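PDB 4PQG: glycosyltransferase Gtf1, which belongs to the GT-B class of glycosyltransferases and carries an extended antiparallel beta-sheet domain besides its two parallel-sheet domains. Local coordinates for residues Y170-Y175 against I185-G190. Numbering follows the deposited sequence.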
# COMPACT_ATOMS: atom_id res chain seq x y z
N TYR A 170 -19.48 -1.85 21.39
CA TYR A 170 -18.87 -1.64 22.71
C TYR A 170 -17.69 -2.55 23.08
O TYR A 170 -16.88 -2.20 23.95
CB TYR A 170 -19.91 -1.61 23.83
CG TYR A 170 -20.72 -2.87 23.98
CD1 TYR A 170 -20.29 -3.90 24.84
CD2 TYR A 170 -21.92 -3.04 23.28
CE1 TYR A 170 -21.04 -5.06 24.99
CE2 TYR A 170 -22.67 -4.21 23.43
CZ TYR A 170 -22.22 -5.22 24.29
OH TYR A 170 -22.97 -6.37 24.44
N GLN A 171 -17.59 -3.71 22.44
CA GLN A 171 -16.55 -4.68 22.82
C GLN A 171 -16.11 -5.49 21.61
O GLN A 171 -16.94 -5.87 20.77
CB GLN A 171 -17.06 -5.63 23.91
CG GLN A 171 -16.06 -6.67 24.43
CD GLN A 171 -16.60 -7.43 25.63
OE1 GLN A 171 -17.30 -6.86 26.46
NE2 GLN A 171 -16.29 -8.74 25.73
N ARG A 172 -14.80 -5.73 21.54
CA ARG A 172 -14.22 -6.67 20.59
C ARG A 172 -13.44 -7.70 21.37
O ARG A 172 -12.65 -7.34 22.24
CB ARG A 172 -13.22 -5.97 19.68
CG ARG A 172 -13.84 -5.07 18.66
CD ARG A 172 -12.93 -5.03 17.45
NE ARG A 172 -13.46 -4.10 16.46
CZ ARG A 172 -13.10 -2.83 16.33
NH1 ARG A 172 -12.17 -2.29 17.11
NH2 ARG A 172 -13.66 -2.10 15.38
N THR A 173 -13.62 -8.98 21.06
CA THR A 173 -12.89 -10.04 21.76
C THR A 173 -12.12 -10.85 20.73
O THR A 173 -12.65 -11.14 19.66
CB THR A 173 -13.85 -10.95 22.57
OG1 THR A 173 -14.44 -10.21 23.64
CG2 THR A 173 -13.11 -12.17 23.16
N PHE A 174 -10.88 -11.19 21.05
CA PHE A 174 -10.04 -12.05 20.20
C PHE A 174 -9.84 -13.41 20.86
O PHE A 174 -9.65 -13.50 22.08
CB PHE A 174 -8.71 -11.37 19.84
CG PHE A 174 -8.87 -10.26 18.83
CD1 PHE A 174 -8.64 -10.51 17.47
CD2 PHE A 174 -9.30 -8.99 19.21
CE1 PHE A 174 -8.83 -9.51 16.53
CE2 PHE A 174 -9.48 -7.99 18.27
CZ PHE A 174 -9.25 -8.25 16.92
N TYR A 175 -9.88 -14.46 20.03
CA TYR A 175 -9.88 -15.85 20.51
C TYR A 175 -8.62 -16.63 20.14
O TYR A 175 -7.89 -16.27 19.18
CB TYR A 175 -11.09 -16.60 19.94
CG TYR A 175 -12.40 -15.98 20.32
CD1 TYR A 175 -13.01 -16.30 21.53
CD2 TYR A 175 -13.03 -15.07 19.46
CE1 TYR A 175 -14.20 -15.72 21.90
CE2 TYR A 175 -14.23 -14.48 19.81
CZ TYR A 175 -14.80 -14.80 21.04
OH TYR A 175 -15.99 -14.22 21.41
N ILE A 185 -11.35 -5.82 23.96
CA ILE A 185 -11.06 -4.41 23.82
C ILE A 185 -12.36 -3.71 24.11
O ILE A 185 -13.37 -3.99 23.47
CB ILE A 185 -10.57 -4.01 22.41
CG1 ILE A 185 -9.43 -4.95 21.94
CG2 ILE A 185 -10.16 -2.53 22.40
CD1 ILE A 185 -9.08 -4.81 20.45
N LEU A 186 -12.35 -2.83 25.11
CA LEU A 186 -13.53 -2.05 25.42
C LEU A 186 -13.48 -0.81 24.55
O LEU A 186 -12.49 -0.08 24.57
CB LEU A 186 -13.60 -1.72 26.91
CG LEU A 186 -13.62 -2.96 27.83
CD1 LEU A 186 -13.83 -2.52 29.28
CD2 LEU A 186 -14.69 -3.97 27.41
N MET A 187 -14.54 -0.60 23.76
CA MET A 187 -14.61 0.45 22.76
C MET A 187 -15.40 1.65 23.26
O MET A 187 -16.36 1.51 24.01
CB MET A 187 -15.26 -0.08 21.48
CG MET A 187 -14.59 -1.32 20.90
SD MET A 187 -12.90 -1.02 20.33
CE MET A 187 -13.19 0.33 19.17
N ASN A 188 -15.01 2.83 22.81
CA ASN A 188 -15.80 4.02 23.06
C ASN A 188 -15.74 4.93 21.83
O ASN A 188 -14.70 5.54 21.54
CB ASN A 188 -15.36 4.74 24.34
CG ASN A 188 -16.12 6.03 24.60
OD1 ASN A 188 -17.15 6.31 23.98
ND2 ASN A 188 -15.62 6.84 25.52
N GLN A 189 -16.85 4.95 21.11
CA GLN A 189 -16.99 5.72 19.87
C GLN A 189 -15.81 5.52 18.91
O GLN A 189 -15.21 6.48 18.44
CB GLN A 189 -17.24 7.21 20.19
CG GLN A 189 -18.59 7.50 20.86
CD GLN A 189 -19.80 7.00 20.07
OE1 GLN A 189 -19.88 7.16 18.84
NE2 GLN A 189 -20.76 6.40 20.78
N GLY A 190 -15.47 4.25 18.65
CA GLY A 190 -14.34 3.91 17.78
C GLY A 190 -12.96 3.94 18.42
O GLY A 190 -11.97 3.54 17.80
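Arg172 and Ile185 form an antiparallel hydrogen-bonded pair in the beta hairpin of strands 166-175 and 181-188, neighbours within the extended antiparallel sheet. Arg172 N donates to Ile185 O at 3.0 Å in the carbonyl plane, while Ile185 N returns a shorter bond to Arg172 O, 2.6 Å. A third bond, from Met187 N to Tyr170 O at 2.8 Å, is nearly straight at hydrogen (174°), yet its donor stands 49° above the carbonyl plane. The acceptor residue is itself part of a classic beta bulge, in which Tyr170 and Gln171 both face Tyr159 of strand 154-163. At the neighbouring non-hydrogen-bonded pair, Gln171 with Leu186, Gln171 CA makes a CA-H...O contact of 3.3 Å with Ile185 O, which adds a C-H contact to the N-H bond that Ile185 O already accepts from Arg172.

On the Gln171 face, CG lies anti to the backbone N (chi1 -178°) and the extended chain runs alongside Leu186. Gln171 NE2 donates to Thr173 OG1, which lies in the plane of the amide and also bonds Asp184 OD1. The Arg172 face gathers Phe174, Ile185 and Met187; here Phe174 CE2 meets the Ile185 CD1 methyl at 3.9 Å. Glu158, on the adjacent strand 154-163, forms a salt bridge with Arg172 NE through its OE2. The Met187 chain, bent at chi2 and chi3, brings both SD and CE to 3.5 Å from Arg172 NH1, with the methyl oblique to the guanidinium.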